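Local atomic coordinates of pseudoalteromonas arctica PAMC 21717 (Pseudoalteromonas arctica, PDB entry 5YL7), a protein that hydrolyses peptide bonds as a cold-active, calcium-binding serine protease of the subtilase family. Residues N51-P56 / A109-N114; S75-P80 / V127-V132; G176-T181 / G213-V218; G247-A252 / Y276-S281; G289-I294 / S308-T313. All coordinates share one frame; numbering follows the deposited sequence.

Contact 1 of 5, residues N51-P56 / A109-N114. With CA (calcium ion), chain C.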
# COMPACT_ATOMS: atom_id res chain seq x y z
N ASN A 51 12.90 -7.09 6.25
CA ASN A 51 14.03 -6.17 6.05
C ASN A 51 14.90 -6.52 4.87
O ASN A 51 15.44 -5.60 4.27
CB ASN A 51 14.85 -6.04 7.34
CG ASN A 51 15.66 -4.87 7.34
OD1 ASN A 51 16.96 -5.01 7.40
ND2 ASN A 51 15.11 -3.75 7.25
N ALA A 52 15.06 -7.76 4.53
CA ALA A 52 15.89 -8.05 3.37
C ALA A 52 15.42 -7.44 2.07
O ALA A 52 16.13 -7.31 1.09
CB ALA A 52 16.07 -9.52 3.14
N ASN A 53 14.05 -7.12 2.01
CA ASN A 53 13.47 -6.50 0.85
C ASN A 53 13.32 -5.03 0.99
O ASN A 53 12.66 -4.39 0.10
CB ASN A 53 12.13 -7.17 0.51
CG ASN A 53 12.27 -8.52 -0.10
OD1 ASN A 53 13.41 -8.91 -0.45
ND2 ASN A 53 11.18 -9.27 -0.20
N ILE A 54 13.88 -4.38 1.97
CA ILE A 54 13.84 -2.91 2.17
C ILE A 54 15.09 -2.27 1.61
O ILE A 54 16.21 -2.77 1.91
CB ILE A 54 13.65 -2.61 3.65
CG1 ILE A 54 12.33 -3.08 4.18
CG2 ILE A 54 13.92 -1.13 3.99
CD1 ILE A 54 11.15 -2.30 3.72
N LEU A 55 14.95 -1.24 0.85
CA LEU A 55 16.01 -0.37 0.35
C LEU A 55 16.06 0.89 1.18
O LEU A 55 15.14 1.24 1.90
CB LEU A 55 15.76 -0.01 -1.10
CG LEU A 55 15.94 -1.13 -2.08
CD1 LEU A 55 15.35 -0.71 -3.42
CD2 LEU A 55 17.46 -1.40 -2.21
N PRO A 56 17.15 1.67 1.13
CA PRO A 56 17.17 2.95 1.73
C PRO A 56 16.02 3.82 1.21
O PRO A 56 15.64 3.76 0.05
CB PRO A 56 18.51 3.58 1.23
CG PRO A 56 19.37 2.39 1.01
CD PRO A 56 18.41 1.35 0.46
N ALA A 109 5.82 -6.82 -0.22
CA ALA A 109 7.09 -7.54 -0.43
C ALA A 109 7.66 -8.16 0.86
O ALA A 109 8.88 -8.26 0.99
CB ALA A 109 8.08 -6.64 -1.13
N ALA A 110 6.86 -8.78 1.72
CA ALA A 110 7.41 -9.63 2.77
C ALA A 110 8.29 -10.69 2.09
O ALA A 110 8.03 -11.20 1.02
CB ALA A 110 6.36 -10.31 3.59
N VAL A 111 9.33 -11.04 2.87
CA VAL A 111 10.27 -12.08 2.43
C VAL A 111 9.57 -13.42 2.39
O VAL A 111 8.94 -13.79 3.38
CB VAL A 111 11.48 -12.10 3.33
CG1 VAL A 111 12.42 -13.26 2.84
CG2 VAL A 111 12.26 -10.79 3.39
N THR A 112 9.59 -14.07 1.27
CA THR A 112 8.78 -15.22 0.97
C THR A 112 9.71 -16.45 0.70
O THR A 112 10.82 -16.31 0.23
CB THR A 112 7.87 -14.88 -0.19
OG1 THR A 112 7.04 -13.77 0.26
CG2 THR A 112 6.95 -15.96 -0.61
N ASN A 113 9.12 -17.61 1.00
CA ASN A 113 9.87 -18.91 0.84
C ASN A 113 11.00 -18.96 1.73
O ASN A 113 11.97 -19.70 1.44
CB ASN A 113 10.29 -19.12 -0.60
CG ASN A 113 9.23 -19.71 -1.34
OD1 ASN A 113 8.60 -20.68 -0.85
ND2 ASN A 113 9.08 -19.25 -2.57
N ASN A 114 10.97 -18.30 2.88
CA ASN A 114 12.00 -18.36 3.91
C ASN A 114 11.59 -19.18 5.13
O ASN A 114 12.20 -19.10 6.17
CB ASN A 114 12.53 -16.97 4.31
CG ASN A 114 11.45 -16.11 5.00
OD1 ASN A 114 10.24 -16.38 4.86
ND2 ASN A 114 11.87 -15.15 5.78
CA CA C . 8.17 -15.08 5.13
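Asn53 reaches across to the chain leaving helix 100-109 and gives one N-H of its amide to the carbonyl of Ala109, ND2 to O 2.8 Å. The bond is nearly straight, 167° at the hydrogen, and the acceptor lies in the plane of the Asn53 amide, although the donor is tilted 29° from the Ala109 carbonyl plane. CG of Asn53 stands beside its own backbone N (chi1 -74°), which carries the amide over toward segment 109-114. Next to this bond CG2 of Val111 packs against two neighbours, 4.0 Å from CB of Ala52 and 4.0 Å from ND2 of Asn53, and so flanks the amide with a methyl group. With an alanine in place of Asn53, the buried carbonyl of Ala109 would probably lose this donor and the methyl of Val111 part of its packing. One step outward, OG1 of Thr112 donates to O of Ala110 at 2.9 Å, from above the carbonyl plane, and ties the chain to itself just after Ala109. The backbone O of Val111 binds the calcium ion at 2.3 Å, and OD1 of Asn114 does so at 2.5 Å. Asp5, Asp49, Glu116 and Val118 complete the protein ligands. Segment 51-56 is held in turn by backbone bonds of Asn53 and Leu55 with Val127 of strand 126-131. The whole is a calcium-binding loop of a subtilisin-like fold, where the loop after helix 100-109 wraps the ion and closes on the N-terminal part of the chain.

Contact 2 of 5, residues S75-P80 / V127-V132. With CA (calcium ion), chain E.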
# COMPACT_ATOMS: atom_id res chain seq x y z
N SER A 75 17.14 11.02 6.48
CA SER A 75 17.29 9.86 5.64
C SER A 75 16.77 8.53 6.25
O SER A 75 16.78 7.57 5.52
CB SER A 75 18.70 9.67 5.09
OG SER A 75 19.50 9.33 6.18
N ASP A 76 16.34 8.55 7.51
CA ASP A 76 15.91 7.27 8.15
C ASP A 76 14.39 7.25 8.19
O ASP A 76 13.74 7.94 8.95
CB ASP A 76 16.52 7.24 9.54
CG ASP A 76 16.25 5.98 10.23
OD1 ASP A 76 15.48 5.12 9.76
OD2 ASP A 76 16.90 5.68 11.28
N ALA A 77 13.82 6.38 7.36
CA ALA A 77 12.37 6.24 7.20
C ALA A 77 11.80 5.25 8.14
O ALA A 77 10.65 4.79 8.00
CB ALA A 77 12.05 5.86 5.75
N ARG A 78 12.54 4.78 9.18
CA ARG A 78 11.93 3.95 10.17
C ARG A 78 10.83 4.63 10.92
O ARG A 78 10.82 5.85 11.10
CB ARG A 78 12.98 3.36 11.12
CG ARG A 78 13.80 2.31 10.47
CD ARG A 78 14.91 1.75 11.35
NE ARG A 78 15.71 0.79 10.64
CZ ARG A 78 16.52 -0.14 11.22
NH1 ARG A 78 16.57 -0.25 12.51
NH2 ARG A 78 17.20 -0.94 10.44
N ASP A 79 9.84 3.84 11.38
CA ASP A 79 8.70 4.35 12.09
C ASP A 79 9.02 4.38 13.57
O ASP A 79 9.18 3.30 14.17
CB ASP A 79 7.51 3.43 11.83
CG ASP A 79 6.20 3.90 12.32
OD1 ASP A 79 6.15 4.89 13.10
OD2 ASP A 79 5.17 3.24 12.00
N PRO A 80 9.05 5.55 14.21
CA PRO A 80 9.28 5.61 15.68
C PRO A 80 8.09 5.25 16.46
O PRO A 80 8.19 5.15 17.71
CB PRO A 80 9.68 7.04 15.88
CG PRO A 80 8.86 7.83 14.84
CD PRO A 80 8.85 6.87 13.65
N VAL A 127 11.22 -2.71 -1.64
CA VAL A 127 10.43 -1.57 -1.17
C VAL A 127 11.34 -0.44 -0.74
O VAL A 127 12.27 -0.66 0.06
CB VAL A 127 9.52 -1.96 -0.05
CG1 VAL A 127 8.92 -0.75 0.72
CG2 VAL A 127 8.39 -2.83 -0.55
N VAL A 128 11.02 0.75 -1.24
CA VAL A 128 11.64 2.00 -0.73
C VAL A 128 10.65 2.60 0.22
O VAL A 128 9.53 3.01 -0.18
CB VAL A 128 11.97 2.98 -1.85
CG1 VAL A 128 12.36 4.34 -1.38
CG2 VAL A 128 13.04 2.40 -2.74
N PRO A 129 10.93 2.68 1.49
CA PRO A 129 10.06 3.29 2.45
C PRO A 129 10.17 4.78 2.43
O PRO A 129 11.26 5.32 2.55
CB PRO A 129 10.54 2.72 3.79
CG PRO A 129 12.02 2.51 3.57
CD PRO A 129 12.17 2.14 2.12
N VAL A 130 9.07 5.48 2.20
CA VAL A 130 9.02 6.94 2.19
C VAL A 130 8.12 7.34 3.29
O VAL A 130 6.89 7.15 3.23
CB VAL A 130 8.61 7.48 0.81
CG1 VAL A 130 8.70 9.00 0.80
CG2 VAL A 130 9.46 6.90 -0.27
N ARG A 131 8.69 7.84 4.38
CA ARG A 131 7.96 8.14 5.56
C ARG A 131 7.32 9.52 5.43
O ARG A 131 8.03 10.52 5.37
CB ARG A 131 8.78 8.00 6.86
CG ARG A 131 8.04 8.38 8.08
CD ARG A 131 8.76 7.90 9.33
NE ARG A 131 7.93 8.21 10.47
CZ ARG A 131 8.09 9.16 11.40
NH1 ARG A 131 9.16 9.92 11.39
NH2 ARG A 131 7.17 9.35 12.31
N VAL A 132 6.00 9.56 5.40
CA VAL A 132 5.24 10.79 5.25
C VAL A 132 4.20 10.98 6.29
O VAL A 132 3.63 12.10 6.37
CB VAL A 132 4.64 10.89 3.84
CG1 VAL A 132 5.70 10.83 2.72
CG2 VAL A 132 3.56 9.86 3.62
CA CA E . 13.37 9.71 10.55
O HOH W 1 12.46 7.92 11.78
O HOH W 2 5.09 7.34 12.25
O HOH W 3 15.11 9.47 12.12
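The guanidinium of Arg131 carries CD of Pro80 on one face, 3.2 Å above the plane and over its centre; water 2 sits at the edge, in plane, and accepts from NH2 of Arg131 at 2.9 Å. That water can donate to OD1 of Asp79 at 2.8 Å and so link two charges that do not meet directly. Arg131 gets there on an extended chain, CG opposite the backbone N (chi1 177°), its CD passing 3.4 Å from O of Arg78. NH1 bonds to Asp59, NH2 also to O of Ala67 and NE to O of Thr42, so the buried charge has ample acceptors. A leucine in place of Arg131 would probably leave Asp59 its calcium ion but no arginine N-H, and uncover one side of Pro80. At the arginine's base, CB of Ala77 packs on the ring of Pro129, 4.0 Å from its CB. Around Ala77 the chain makes an Asx turn, N of Arg78 bonding to OD1 of Asp76 at 3.0 Å, while O of Asp76 binds a calcium ion at 2.4 Å. Asp59, Asp69 and Asp74 supply further ligands. A calcium-binding loop thus packs against the end of strand 126-131 in the parallel subtilase sheet.

Contact 3 of 5, residues G176-T181 / G213-V218. With CA (calcium ion), chain F.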
# COMPACT_ATOMS: atom_id res chain seq x y z
N GLY A 176 -12.03 15.61 0.92
CA GLY A 176 -11.99 16.80 0.09
C GLY A 176 -11.34 16.62 -1.25
O GLY A 176 -10.93 15.53 -1.60
N SER A 177 -11.29 17.66 -2.03
CA SER A 177 -10.78 17.60 -3.33
C SER A 177 -9.24 17.35 -3.34
O SER A 177 -8.56 17.54 -2.36
CB SER A 177 -11.17 18.91 -4.07
OG SER A 177 -10.64 19.98 -3.41
N CYS A 178 -8.78 16.83 -4.48
CA CYS A 178 -7.37 16.63 -4.74
C CYS A 178 -6.70 18.03 -4.88
O CYS A 178 -7.11 18.76 -5.79
CB CYS A 178 -7.18 15.82 -6.02
SG CYS A 178 -5.45 15.52 -6.45
N SER A 179 -5.72 18.35 -4.10
CA SER A 179 -5.14 19.61 -4.26
C SER A 179 -4.20 19.75 -5.41
O SER A 179 -3.66 18.72 -5.90
CB SER A 179 -4.40 20.04 -3.02
OG SER A 179 -3.13 19.39 -2.98
N SER A 180 -3.95 20.94 -5.87
CA SER A 180 -3.02 21.17 -6.95
C SER A 180 -1.61 20.66 -6.56
O SER A 180 -0.95 20.15 -7.43
CB SER A 180 -2.82 22.65 -7.29
OG SER A 180 -4.03 23.02 -7.94
N THR A 181 -1.18 20.80 -5.32
CA THR A 181 0.15 20.36 -4.90
C THR A 181 0.21 18.82 -5.13
O THR A 181 1.20 18.32 -5.61
CB THR A 181 0.32 20.66 -3.41
OG1 THR A 181 0.27 22.10 -3.25
CG2 THR A 181 1.64 20.17 -2.83
N GLY A 213 -7.19 9.59 -3.68
CA GLY A 213 -7.77 8.70 -4.61
C GLY A 213 -8.57 9.31 -5.71
O GLY A 213 -8.74 8.78 -6.80
N ASN A 214 -9.13 10.52 -5.42
CA ASN A 214 -9.86 11.34 -6.38
C ASN A 214 -8.97 12.18 -7.26
O ASN A 214 -9.50 12.91 -8.12
CB ASN A 214 -10.93 12.16 -5.66
CG ASN A 214 -10.36 13.19 -4.74
OD1 ASN A 214 -9.15 13.32 -4.59
ND2 ASN A 214 -11.26 13.96 -4.07
N CYS A 215 -7.66 12.05 -7.16
CA CYS A 215 -6.77 12.75 -8.11
C CYS A 215 -6.87 12.03 -9.43
O CYS A 215 -7.39 10.92 -9.62
CB CYS A 215 -5.38 12.68 -7.59
SG CYS A 215 -5.12 13.53 -6.01
N ASN A 216 -6.42 12.69 -10.52
CA ASN A 216 -6.37 12.13 -11.83
C ASN A 216 -5.06 11.37 -12.06
O ASN A 216 -4.03 11.72 -11.50
CB ASN A 216 -6.60 13.14 -12.95
CG ASN A 216 -7.96 13.78 -12.86
OD1 ASN A 216 -8.95 13.03 -12.73
ND2 ASN A 216 -8.06 15.08 -12.81
N GLY A 217 -5.12 10.35 -12.91
CA GLY A 217 -3.94 9.56 -13.25
C GLY A 217 -3.46 8.58 -12.22
O GLY A 217 -2.28 8.29 -12.18
N VAL A 218 -4.39 8.08 -11.41
CA VAL A 218 -4.07 7.13 -10.34
C VAL A 218 -4.90 5.92 -10.47
O VAL A 218 -5.97 5.93 -11.07
CB VAL A 218 -4.25 7.78 -8.94
CG1 VAL A 218 -3.47 9.09 -8.81
CG2 VAL A 218 -5.67 8.02 -8.56
CA CA F . -7.88 5.98 -12.39
O HOH W 4 -7.59 8.40 -11.72
O HOH W 5 -10.74 5.96 -12.51
O HOH W 6 -9.25 6.53 -14.26
O HOH W 7 -9.74 6.79 -11.02
O HOH W 8 -6.22 7.14 -13.90
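The carbonyl of Gly176 accepts from two side-chain amides: ND2 of Asn214 at 2.9 Å and, from outside the two segments, ND2 of Asn211. The Asn214 bond is bent, 151° at the hydrogen, and its donor is tilted from the carbonyl plane. A second acceptor for this ND2 is the carbonyl of Ala208, so the amide is held twice, while OD1 of Asn214 lies 3.5 Å from CB of Cys178. CG of Asn214 sits between its backbone N and carbonyl carbon (chi1 66°), which turns the amide toward segment 176-181. Beside it runs the disulfide, SG of Cys178 to SG of Cys215 at 2.1 Å, with a torsion of 95° about the S-S bond, near the relaxed value. This covalent link ties the start of helix 180-191, whose N-cap is Ser179, to the loop leading into strand 219-224 of the parallel subtilase sheet. Gln183 and Ile186 of that helix touch the Cys215 side chain. Further along the loop, through long bonds, water 4 accepts from N of Val218 and donates to O of Cys215, and it also binds a calcium ion. O of Val218 binds that ion at 2.3 Å, alongside Asp241, Glu307 and other waters.

Contact 4 of 5, residues G247-A252 / Y276-S281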
# COMPACT_ATOMS: atom_id res chain seq x y z
N GLY A 247 -10.15 -6.80 3.56
CA GLY A 247 -10.66 -7.45 4.78
C GLY A 247 -11.85 -6.77 5.38
O GLY A 247 -12.12 -5.60 5.16
N ALA A 248 -12.60 -7.57 6.12
CA ALA A 248 -13.81 -7.06 6.82
C ALA A 248 -13.85 -7.70 8.19
O ALA A 248 -14.39 -8.86 8.27
CB ALA A 248 -15.03 -7.28 6.00
N GLN A 249 -13.37 -7.01 9.20
CA GLN A 249 -13.23 -7.53 10.54
C GLN A 249 -14.37 -7.08 11.40
O GLN A 249 -14.99 -6.02 11.17
CB GLN A 249 -11.92 -6.98 11.13
CG GLN A 249 -10.64 -7.48 10.43
CD GLN A 249 -9.43 -6.87 11.06
OE1 GLN A 249 -9.31 -5.65 11.17
NE2 GLN A 249 -8.45 -7.71 11.54
N SER A 250 -14.64 -7.84 12.48
CA SER A 250 -15.66 -7.43 13.45
C SER A 250 -15.09 -7.28 14.82
O SER A 250 -15.81 -6.93 15.77
CB SER A 250 -16.90 -8.31 13.42
OG SER A 250 -16.66 -9.61 13.97
N PHE A 251 -13.75 -7.46 14.99
CA PHE A 251 -13.08 -7.28 16.28
C PHE A 251 -11.58 -7.13 15.99
O PHE A 251 -11.13 -7.44 14.87
CB PHE A 251 -13.38 -8.42 17.24
CG PHE A 251 -12.95 -9.75 16.80
CD1 PHE A 251 -13.69 -10.60 16.02
CD2 PHE A 251 -11.68 -10.28 17.24
CE1 PHE A 251 -13.32 -11.80 15.59
CE2 PHE A 251 -11.31 -11.49 16.82
CZ PHE A 251 -12.10 -12.26 16.03
N ALA A 252 -10.82 -6.66 17.00
CA ALA A 252 -9.39 -6.39 16.75
C ALA A 252 -8.64 -7.67 16.48
O ALA A 252 -8.78 -8.65 17.10
CB ALA A 252 -8.79 -5.58 17.92
N TYR A 276 -3.46 -9.05 11.82
CA TYR A 276 -4.54 -8.86 10.87
C TYR A 276 -5.12 -7.49 10.98
O TYR A 276 -5.50 -7.07 12.04
CB TYR A 276 -5.69 -9.90 11.10
CG TYR A 276 -5.36 -11.32 10.98
CD1 TYR A 276 -5.39 -12.02 9.77
CD2 TYR A 276 -5.05 -12.05 12.13
CE1 TYR A 276 -5.10 -13.38 9.70
CE2 TYR A 276 -4.77 -13.42 12.04
CZ TYR A 276 -4.83 -14.03 10.88
OH TYR A 276 -4.55 -15.41 10.73
N SER A 277 -5.16 -6.77 9.84
CA SER A 277 -5.67 -5.41 9.78
C SER A 277 -6.70 -5.33 8.69
O SER A 277 -6.86 -6.26 7.90
CB SER A 277 -4.57 -4.41 9.53
OG SER A 277 -3.73 -4.24 10.71
N GLN A 278 -7.38 -4.24 8.57
CA GLN A 278 -8.36 -4.02 7.49
C GLN A 278 -8.34 -2.60 6.98
O GLN A 278 -8.01 -1.69 7.70
CB GLN A 278 -9.78 -4.35 7.90
CG GLN A 278 -10.38 -3.47 8.94
CD GLN A 278 -11.85 -3.67 9.21
OE1 GLN A 278 -12.49 -4.50 8.63
NE2 GLN A 278 -12.38 -2.85 10.07
N GLY A 279 -8.77 -2.48 5.70
CA GLY A 279 -8.97 -1.15 5.13
C GLY A 279 -8.71 -1.20 3.70
O GLY A 279 -8.09 -2.09 3.10
N THR A 280 -9.11 -0.09 3.02
CA THR A 280 -8.61 0.18 1.66
C THR A 280 -7.06 0.30 1.70
O THR A 280 -6.45 -0.01 0.66
CB THR A 280 -9.26 1.35 0.97
OG1 THR A 280 -9.05 2.51 1.73
CG2 THR A 280 -10.71 1.11 0.67
N SER A 281 -6.48 0.59 2.84
CA SER A 281 -5.04 0.61 2.99
C SER A 281 -4.39 -0.76 2.79
O SER A 281 -3.22 -0.81 2.50
CB SER A 281 -4.66 0.99 4.42
OG SER A 281 -4.73 2.37 4.67
O HOH W 9 -7.85 -5.19 13.65
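Gln278 and Gln249 cross just ahead of helix 280-297, the helix that in the subtilase fold holds the probable nucleophile Ser281 in its first turn, with its OG hydrogen-bonded to His100. OE1 of Gln278 accepts from the backbone N of Gln249 at 2.7 Å, almost straight at 175°, with the donor above the carbonyl plane rather than on a lone pair. The other end of this amide, NE2, is satisfied by OH of Tyr232, which also takes up the backbone O of Gln249. The two glutamine amide planes stand 55° apart. CG of Gln249 lies beside its backbone N (chi1 -66°) and the chain then runs extended to strand 272-277. There NE2 of Gln249 makes a weak bond to O of Tyr276, 3.1 Å; its stronger partner is the carbonyl of Asp254. OE1 of Gln249 takes a proton from water 9 at 2.9 Å, and also lies 3.3 Å from CG of Gln278. Gly247, at positive phi, comes close to Gln278 in the backbone and bonds through its O to OH of Tyr233. Water 9 gives its second proton, weakly, to O of Tyr276 at 3.4 Å, so that carbonyl receives both the amide and the water.

Contact 5 of 5, residues G289-I294 / S308-T313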
# COMPACT_ATOMS: atom_id res chain seq x y z
N GLY A 289 1.38 -4.49 -5.51
CA GLY A 289 2.20 -5.68 -5.79
C GLY A 289 1.92 -6.23 -7.16
O GLY A 289 2.86 -6.63 -7.87
N VAL A 290 0.66 -6.32 -7.60
CA VAL A 290 0.38 -6.76 -8.98
C VAL A 290 0.96 -5.82 -9.97
O VAL A 290 1.46 -6.30 -11.03
CB VAL A 290 -1.11 -7.10 -9.17
CG1 VAL A 290 -1.37 -7.56 -10.60
CG2 VAL A 290 -1.55 -8.18 -8.20
N ALA A 291 0.92 -4.51 -9.74
CA ALA A 291 1.61 -3.60 -10.65
C ALA A 291 3.09 -3.94 -10.78
O ALA A 291 3.64 -3.87 -11.92
CB ALA A 291 1.43 -2.16 -10.14
N ALA A 292 3.75 -4.33 -9.72
CA ALA A 292 5.12 -4.80 -9.78
C ALA A 292 5.23 -6.08 -10.54
O ALA A 292 6.26 -6.23 -11.29
CB ALA A 292 5.74 -4.90 -8.38
N LEU A 293 4.34 -7.03 -10.43
CA LEU A 293 4.38 -8.26 -11.23
C LEU A 293 4.29 -7.88 -12.68
O LEU A 293 5.06 -8.43 -13.54
CB LEU A 293 3.30 -9.24 -10.85
CG LEU A 293 3.23 -9.64 -9.40
CD1 LEU A 293 2.16 -10.72 -9.20
CD2 LEU A 293 4.58 -10.11 -8.87
N ILE A 294 3.37 -7.04 -13.05
CA ILE A 294 3.22 -6.55 -14.41
C ILE A 294 4.47 -5.95 -14.87
O ILE A 294 4.90 -6.21 -16.07
CB ILE A 294 2.02 -5.53 -14.51
CG1 ILE A 294 0.72 -6.23 -14.32
CG2 ILE A 294 2.09 -4.76 -15.79
CD1 ILE A 294 -0.43 -5.26 -13.95
N SER A 308 -4.25 0.16 -17.27
CA SER A 308 -5.14 -0.55 -18.24
C SER A 308 -5.07 -2.03 -18.02
O SER A 308 -6.14 -2.70 -18.04
CB SER A 308 -4.81 -0.12 -19.59
OG SER A 308 -5.74 -0.83 -20.49
N ILE A 309 -3.94 -2.63 -17.85
CA ILE A 309 -3.84 -4.07 -17.62
C ILE A 309 -4.54 -4.45 -16.36
O ILE A 309 -5.35 -5.41 -16.33
CB ILE A 309 -2.34 -4.53 -17.61
CG1 ILE A 309 -1.75 -4.43 -19.00
CG2 ILE A 309 -2.24 -5.96 -17.10
CD1 ILE A 309 -0.23 -4.45 -19.05
N LEU A 310 -4.34 -3.72 -15.26
CA LEU A 310 -5.01 -4.01 -13.97
C LEU A 310 -6.50 -3.98 -14.17
O LEU A 310 -7.23 -4.87 -13.70
CB LEU A 310 -4.63 -3.00 -12.93
CG LEU A 310 -3.20 -3.16 -12.36
CD1 LEU A 310 -2.81 -1.87 -11.58
CD2 LEU A 310 -3.05 -4.37 -11.44
N LYS A 311 -7.04 -2.93 -14.81
CA LYS A 311 -8.48 -2.72 -14.97
C LYS A 311 -9.08 -3.73 -15.94
O LYS A 311 -10.22 -4.15 -15.75
CB LYS A 311 -8.79 -1.33 -15.44
CG LYS A 311 -8.47 -0.25 -14.38
CD LYS A 311 -8.81 1.19 -14.85
CE LYS A 311 -10.28 1.33 -14.92
NZ LYS A 311 -10.64 2.79 -14.96
N SER A 312 -8.34 -4.10 -16.97
CA SER A 312 -8.93 -4.90 -18.06
C SER A 312 -8.94 -6.36 -17.76
O SER A 312 -9.58 -7.12 -18.50
CB SER A 312 -8.21 -4.62 -19.37
OG SER A 312 -8.14 -3.27 -19.76
N THR A 313 -8.23 -6.84 -16.75
CA THR A 313 -8.07 -8.25 -16.42
C THR A 313 -8.71 -8.67 -15.13
O THR A 313 -8.47 -9.76 -14.65
CB THR A 313 -6.59 -8.68 -16.46
OG1 THR A 313 -5.90 -7.97 -15.42
CG2 THR A 313 -5.95 -8.38 -17.80
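Helices 289-294 and 308-312 approach to 10.6 Å between their axes, with N-to-C directions 116° apart, a steep crossing in which Ala291 lies nearest Leu310 and Ile294 nearest Ile309. Between them the contact is wholly apolar and made by branch ends. CD1 of Ile294 enters between the two residues of the second helix, touching CG2 of Ile309 at 3.7 Å and CD2 of Leu310 at 3.7 Å. The isoleucine CG1 stands beside its backbone N (chi1 -69°) and its chain is extended at chi2 162°, which carries the terminal methyl out to both partners. Ile294 and Ile309 lie alongside, pointing opposite ways, so that CG2 of Ile294 also meets CD1 of Ile309 at 4.0 Å. The same CD2 of Leu310 lies 3.7 Å from CG1 of Val290, one turn back along the first helix. CD1 of Leu310 lies 4.5 Å from CB of Ala291. In the subtilase fold the first of these belongs to the long helix that carries the probable nucleophile Ser281 in its first turn, and helix 303-312 packs across it, with Ile306 touching Ala291 and Ile294; helix 331-338 also covers Val290, through Ala334. Where the second helix ends, OG1 of Thr313 donates to O of Ile309 at 2.8 Å. N and OG of Ser312 reach O of Ser308 from opposite faces of the carbonyl.

Overall arrangement
Contacts 1, 2 and 5 are buried, whereas contacts 3 and 4 lie at the surface. Contacts 1 and 2 touch directly: the loop of contact 1 pairs with the strand of contact 2, and their segments alternate along the chain. Contacts 4 and 5 share helix 280-297, one near its start and the other along its body, though their nearest atoms are about 10 Å apart. Calcium ions border contacts 1, 2 and 3, each bound through a backbone carbonyl. The chemistry follows: an amide bond in 1, a buried arginine in 2, a disulfide in 3, crossed glutamines in 4, and only hydrocarbon between the helices of 5.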